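Local coordinates for putative pyridoxal phosphate-dependent transferase (PDB 4DQ6), which is a putative pyridoxal phosphate-dependent transferase of the class I and II aminotransferase family, binding pyridoxal-5'-phosphate in a pocket completed by a second subunit, at residues M153-I158 with G190-K195; L170-N175 with D184-L189. One frame throughout, in Å; residues are numbered along the deposited sequence.

Interaction 1 of 2, residues M153-I158 with G190-K195; sequences MDYEDI and GDICLK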
loop_
_atom_site.group_PDB
_atom_site.type_symbol
_atom_site.label_atom_id
_atom_site.label_comp_id
_atom_site.label_asym_id
_atom_site.label_seq_id
_atom_site.Cartn_x
_atom_site.Cartn_y
_atom_site.Cartn_z
ATOM N N MET A 153 15.704 9.548 -28.663
ATOM C CA MET A 153 16.004 10.715 -27.779
ATOM C C MET A 153 16.531 11.935 -28.518
ATOM O O MET A 153 17.309 11.835 -29.495
ATOM C CB MET A 153 16.952 10.273 -26.697
ATOM C CG MET A 153 16.469 9.055 -25.898
ATOM S SD MET A 153 17.502 8.833 -24.433
ATOM C CE MET A 153 16.767 7.349 -23.751
ATOM N N ASP A 154 16.098 13.125 -28.069
ATOM C CA ASP A 154 16.603 14.351 -28.646
ATOM C C ASP A 154 17.751 14.878 -27.774
ATOM O O ASP A 154 17.548 15.687 -26.883
ATOM C CB ASP A 154 15.500 15.376 -28.820
ATOM C CG ASP A 154 15.931 16.574 -29.641
ATOM O OD1 ASP A 154 17.163 16.821 -29.751
ATOM O OD2 ASP A 154 15.044 17.281 -30.201
ATOM N N TYR A 155 18.955 14.391 -28.054
ATOM C CA TYR A 155 20.085 14.603 -27.172
ATOM C C TYR A 155 20.477 16.068 -27.139
ATOM O O TYR A 155 20.882 16.551 -26.069
ATOM C CB TYR A 155 21.267 13.721 -27.580
ATOM C CG TYR A 155 21.011 12.242 -27.433
ATOM C CD1 TYR A 155 20.927 11.643 -26.168
ATOM C CD2 TYR A 155 20.811 11.474 -28.537
ATOM C CE1 TYR A 155 20.702 10.293 -26.022
ATOM C CE2 TYR A 155 20.590 10.117 -28.388
ATOM C CZ TYR A 155 20.504 9.562 -27.139
ATOM O OH TYR A 155 20.311 8.214 -27.010
ATOM N N GLU A 156 20.400 16.766 -28.286
ATOM C CA GLU A 156 20.641 18.200 -28.349
ATOM C C GLU A 156 19.638 18.932 -27.465
ATOM O O GLU A 156 20.012 19.858 -26.752
ATOM C CB GLU A 156 20.539 18.728 -29.807
ATOM C CG GLU A 156 20.897 20.198 -30.002
ATOM C CD GLU A 156 20.734 20.680 -31.447
ATOM O OE1 GLU A 156 21.497 21.572 -31.868
ATOM O OE2 GLU A 156 19.838 20.162 -32.150
ATOM N N ASP A 157 18.364 18.545 -27.526
ATOM C CA ASP A 157 17.331 19.232 -26.741
ATOM C C ASP A 157 17.559 19.044 -25.243
ATOM O O ASP A 157 17.426 20.015 -24.462
ATOM C CB ASP A 157 15.930 18.773 -27.149
ATOM C CG ASP A 157 14.847 19.593 -26.539
ATOM O OD1 ASP A 157 14.711 20.812 -26.867
ATOM O OD2 ASP A 157 14.146 19.034 -25.676
ATOM N N ILE A 158 17.935 17.818 -24.855
ATOM C CA ILE A 158 18.249 17.471 -23.455
ATOM C C ILE A 158 19.379 18.376 -22.966
ATOM O O ILE A 158 19.254 19.061 -21.933
ATOM C CB ILE A 158 18.746 16.047 -23.320
ATOM C CG1 ILE A 158 17.599 15.064 -23.627
ATOM C CG2 ILE A 158 19.202 15.775 -21.909
ATOM C CD1 ILE A 158 17.984 13.575 -23.657
ATOM N N GLY A 190 23.287 8.746 -20.345
ATOM C CA GLY A 190 23.828 8.678 -19.011
ATOM C C GLY A 190 25.083 9.532 -18.915
ATOM O O GLY A 190 25.372 10.054 -17.861
ATOM N N ASP A 191 25.798 9.653 -20.025
ATOM C CA ASP A 191 26.975 10.530 -20.065
ATOM C C ASP A 191 26.585 11.969 -19.888
ATOM O O ASP A 191 27.253 12.711 -19.150
ATOM C CB ASP A 191 27.703 10.351 -21.388
ATOM C CG ASP A 191 28.538 9.112 -21.415
ATOM O OD1 ASP A 191 28.750 8.503 -20.339
ATOM O OD2 ASP A 191 29.023 8.759 -22.524
ATOM N N ILE A 192 25.530 12.391 -20.566
ATOM C CA ILE A 192 25.010 13.742 -20.376
ATOM C C ILE A 192 24.673 13.998 -18.910
ATOM O O ILE A 192 25.053 14.971 -18.304
ATOM C CB ILE A 192 23.770 14.002 -21.271
ATOM C CG1 ILE A 192 24.193 14.047 -22.748
ATOM C CG2 ILE A 192 23.105 15.328 -20.909
ATOM C CD1 ILE A 192 23.024 14.095 -23.711
ATOM N N CYS A 193 23.975 13.060 -18.301
ATOM C CA CYS A 193 23.494 13.277 -16.951
ATOM C C CYS A 193 24.642 13.264 -15.943
ATOM O O CYS A 193 24.681 14.123 -15.054
ATOM C CB CYS A 193 22.451 12.233 -16.600
ATOM S SG CYS A 193 20.872 12.488 -17.421
ATOM N N LEU A 194 25.564 12.322 -16.087
ATOM C CA LEU A 194 26.766 12.300 -15.228
ATOM C C LEU A 194 27.470 13.643 -15.314
ATOM O O LEU A 194 27.894 14.203 -14.278
ATOM C CB LEU A 194 27.743 11.242 -15.720
ATOM C CG LEU A 194 27.777 9.842 -15.137
ATOM C CD1 LEU A 194 28.607 8.907 -16.008
ATOM C CD2 LEU A 194 28.366 9.939 -13.725
ATOM N N LYS A 195 27.609 14.152 -16.539
ATOM C CA LYS A 195 28.384 15.368 -16.779
ATOM C C LYS A 195 27.793 16.541 -16.015
ATOM O O LYS A 195 28.522 17.391 -15.487
ATOM C CB LYS A 195 28.421 15.683 -18.291
ATOM C CG LYS A 195 29.539 16.572 -18.782
ATOM C CD LYS A 195 29.808 16.292 -20.264
ATOM C CE LYS A 195 29.956 17.547 -21.097
ATOM N NZ LYS A 195 31.309 18.160 -20.877
#
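I192 reaches across from helix 183-195 to meet Y155 and I158 on the first turn of the short helix 155-161, a helix-to-helix contact on the outer layer of the alpha/beta domain built round the mixed sheet. The contact is small, 125 Å² in all, and made by van der Waals packing, with no hydrogen bond between the segments. The two branches of I192 divide the work. CD1, at the end of the longer branch, lies 4.1 Å from CD1 of Y155, approaching the ring obliquely, and 4.0 Å from the backbone O of the same residue. M153 CB sits 3.6 Å above one face of this ring, toward the rim. The shorter branch meets its like: CG2 of I192 is 4.1 Å from CG2 of I158. In both isoleucines chi1 (-69° in I192, -68° in I158) puts CG1 beside the backbone N, which leaves CG2 anti to it, and the two CG2 methyls meet between the helices. A beta-branched residue suits the site because it presents two methyl groups in different directions, one for each partner.

The polar contacts lead out of the two segments. Y155 suits a partly exposed edge: its hydroxyl bonds to the backbone O of E185, and K188 makes a cation-pi contact with its ring. D157 forms a salt bridge with K161 and a hydrogen bond to S141.

The helix start is fixed by D154, the N-cap. Aspartate suits this position because its short side chain can accept from an amide of the first turn: D157 N gives a hydrogen bond to D154 OD1 at 3.1 Å, arriving from above the carboxylate plane, 64° out of it.

Interaction 2 of 2, residues L170-N175 with D184-L189; sequences LCNPHN and DELKKL. With PLP (pyridoxal-5'-phosphate), chain C.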
loop_
_atom_site.group_PDB
_atom_site.type_symbol
_atom_site.label_atom_id
_atom_site.label_comp_id
_atom_site.label_asym_id
_atom_site.label_seq_id
_atom_site.Cartn_x
_atom_site.Cartn_y
_atom_site.Cartn_z
ATOM N N LEU A 170 13.593 8.474 -16.615
ATOM C CA LEU A 170 13.768 7.780 -17.857
ATOM C C LEU A 170 12.732 6.632 -17.816
ATOM O O LEU A 170 12.508 5.955 -16.752
ATOM C CB LEU A 170 15.171 7.174 -17.975
ATOM C CG LEU A 170 15.430 6.021 -18.957
ATOM C CD1 LEU A 170 15.370 6.606 -20.367
ATOM C CD2 LEU A 170 16.763 5.353 -18.710
ATOM N N CYS A 171 12.034 6.396 -18.943
ATOM C CA CYS A 171 11.191 5.226 -19.101
ATOM C C CYS A 171 11.859 4.224 -20.034
ATOM O O CYS A 171 12.110 4.558 -21.175
ATOM C CB CYS A 171 9.838 5.684 -19.665
ATOM S SG CYS A 171 8.461 4.555 -19.406
ATOM N N ASN A 172 12.134 2.995 -19.545
ATOM C CA ASN A 172 12.922 1.989 -20.287
ATOM C C ASN A 172 12.488 0.601 -19.969
ATOM O O ASN A 172 12.864 0.115 -18.950
ATOM C CB ASN A 172 14.410 2.257 -19.882
ATOM C CG ASN A 172 15.430 1.275 -20.422
ATOM O OD1 ASN A 172 15.367 0.938 -21.556
ATOM N ND2 ASN A 172 16.470 0.912 -19.585
ATOM N N PRO A 173 11.727 -0.036 -20.874
ATOM C CA PRO A 173 11.211 0.457 -22.150
ATOM C C PRO A 173 10.264 1.656 -22.030
ATOM O O PRO A 173 9.618 1.842 -20.979
ATOM C CB PRO A 173 10.427 -0.737 -22.710
ATOM C CG PRO A 173 10.944 -1.924 -21.986
ATOM C CD PRO A 173 11.390 -1.462 -20.651
ATOM N N HIS A 174 10.134 2.440 -23.098
ATOM C CA HIS A 174 9.416 3.677 -23.074
ATOM C C HIS A 174 7.959 3.439 -23.511
ATOM O O HIS A 174 7.684 3.209 -24.710
ATOM C CB HIS A 174 10.122 4.684 -23.942
ATOM C CG HIS A 174 9.582 6.045 -23.780
ATOM N ND1 HIS A 174 10.316 7.064 -23.202
ATOM C CD2 HIS A 174 8.357 6.561 -24.115
ATOM C CE1 HIS A 174 9.527 8.169 -23.185
ATOM N NE2 HIS A 174 8.373 7.911 -23.816
ATOM N N ASN A 175 7.051 3.627 -22.557
ATOM C CA ASN A 175 5.597 3.639 -22.787
ATOM C C ASN A 175 5.173 5.079 -23.062
ATOM O O ASN A 175 5.441 5.951 -22.230
ATOM C CB ASN A 175 4.934 3.078 -21.517
ATOM C CG ASN A 175 3.478 3.392 -21.393
ATOM O OD1 ASN A 175 2.791 3.736 -22.326
ATOM N ND2 ASN A 175 2.953 3.177 -20.154
ATOM N N ASP A 184 23.980 1.785 -26.551
ATOM C CA ASP A 184 24.576 3.046 -26.996
ATOM C C ASP A 184 23.672 4.270 -26.815
ATOM O O ASP A 184 24.140 5.408 -26.511
ATOM C CB ASP A 184 25.062 2.965 -28.437
ATOM C CG ASP A 184 26.336 2.105 -28.611
ATOM O OD1 ASP A 184 26.988 1.740 -27.618
ATOM O OD2 ASP A 184 26.703 1.870 -29.798
ATOM N N GLU A 185 22.361 4.079 -26.949
ATOM C CA GLU A 185 21.450 5.183 -26.678
ATOM C C GLU A 185 21.449 5.557 -25.193
ATOM O O GLU A 185 21.393 6.723 -24.817
ATOM C CB GLU A 185 20.024 4.881 -27.133
ATOM C CG GLU A 185 19.823 4.925 -28.620
ATOM C CD GLU A 185 18.451 4.431 -29.046
ATOM O OE1 GLU A 185 18.140 3.306 -28.682
ATOM O OE2 GLU A 185 17.731 5.190 -29.745
ATOM N N LEU A 186 21.530 4.553 -24.341
ATOM C CA LEU A 186 21.542 4.764 -22.902
ATOM C C LEU A 186 22.867 5.339 -22.435
ATOM O O LEU A 186 22.892 6.253 -21.582
ATOM C CB LEU A 186 21.276 3.452 -22.191
ATOM C CG LEU A 186 19.864 2.903 -22.422
ATOM C CD1 LEU A 186 19.824 1.459 -21.944
ATOM C CD2 LEU A 186 18.851 3.777 -21.692
ATOM N N LYS A 187 23.956 4.915 -23.063
ATOM C CA LYS A 187 25.271 5.529 -22.750
ATOM C C LYS A 187 25.279 6.990 -23.068
ATOM O O LYS A 187 25.782 7.783 -22.288
ATOM C CB LYS A 187 26.358 4.874 -23.576
ATOM C CG LYS A 187 26.732 3.507 -23.067
ATOM C CD LYS A 187 27.663 2.807 -24.068
ATOM C CE LYS A 187 28.551 1.808 -23.352
ATOM N NZ LYS A 187 29.856 1.730 -24.069
ATOM N N LYS A 188 24.727 7.355 -24.219
ATOM C CA LYS A 188 24.751 8.791 -24.572
ATOM C C LYS A 188 23.970 9.615 -23.557
ATOM O O LYS A 188 24.416 10.666 -23.111
ATOM C CB LYS A 188 24.257 8.984 -25.993
ATOM C CG LYS A 188 24.612 10.359 -26.553
ATOM C CD LYS A 188 24.418 10.349 -28.058
ATOM C CE LYS A 188 24.349 11.743 -28.616
ATOM N NZ LYS A 188 25.702 12.329 -28.700
ATOM N N LEU A 189 22.814 9.134 -23.121
ATOM C CA LEU A 189 22.013 9.825 -22.105
ATOM C C LEU A 189 22.738 9.876 -20.773
ATOM O O LEU A 189 22.747 10.895 -20.092
ATOM C CB LEU A 189 20.649 9.124 -21.912
ATOM C CG LEU A 189 19.731 9.598 -20.781
ATOM C CD1 LEU A 189 19.387 11.096 -21.020
ATOM C CD2 LEU A 189 18.553 8.559 -20.687
HETATM N N1 PLP C . 5.516 2.958 -14.878
HETATM C C2 PLP C . 5.147 2.774 -16.188
HETATM C C2A PLP C . 5.961 3.231 -17.360
HETATM C C3 PLP C . 3.917 2.091 -16.520
HETATM O O3 PLP C . 3.545 1.932 -17.783
HETATM C C4 PLP C . 3.076 1.600 -15.440
HETATM C C4A PLP C . 1.755 0.931 -15.720
HETATM C C5 PLP C . 3.541 1.827 -14.080
HETATM C C6 PLP C . 4.755 2.515 -13.851
HETATM C C5A PLP C . 2.702 1.296 -12.960
HETATM O O4P PLP C . 3.032 2.084 -11.866
HETATM P P PLP C . 2.484 1.559 -10.435
HETATM O O1P PLP C . 3.408 0.451 -10.069
HETATM O O2P PLP C . 2.600 2.897 -9.601
HETATM O O3P PLP C . 1.057 1.028 -10.773
#
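One wall of the pyridoxal-5'-phosphate pocket comes from the end of strand 165-171 and the loop after it, while L170 and N172 pack on helix 183-195. L170 meets the helix through both its methyls: CD1 lies 3.7 Å from CD2 of L189, and CD2 lies 4.0 Å from CD2 of L186. L170 and L186 cross at about a right angle, whereas L170 and L189 meet more obliquely. The fit follows from the torsions, since L170 has CG anti to its own backbone N (chi1 159°), which turns the forked end toward the helix. Leucine suits all three buried places, since its forked end offers methyls to more than one neighbour.

N172 also turns to the helix, its ND2 standing 4.1 Å from CD1 of L186 as a plain packing contact; the hydrogen bonding of this buried amide is directed to the backbone O of I217, with a weak bond to E204. This is the first half of a beta-alpha-beta crossover, in which helix 183-195 returns the chain to the parallel strand 199-203, next to 165-171 in the sheet.

C171, between L170 and N172, points its side chain to the ligand: SG lies 3.5 Å from the C2A methyl of PLP. The chain then passes the cis peptide before P173 on its way to N175, whose N gives C171 SG a long, nearly straight hydrogen bond, at 3.6 Å and 168°. N175, an amide able both to give and to take, donates from ND2 to PLP O3 at 2.7 Å, with an N-H...O angle of 142°, while its OD1 accepts from R369 NH1.

How the interactions relate
Interactions 1 and 2 lie about 10 Å apart, centre to centre, on consecutive stretches of helix 183-195, which lies against strand 165-171 and also meets helix 155-161. Along the chain, interaction 2 is nested inside the loop closed by interaction 1, and helix 155-161 is followed directly by strand 165-171. The two contacts also touch. The CE methyl of M153 packs against both L170 and L189 where they meet, which links the two contacts through apolar side chains. Helix 183-195 is thus held both by the sheet and by a peripheral helix, with interaction 2 nearer the centre of the chain, where its strand end reaches the cofactor.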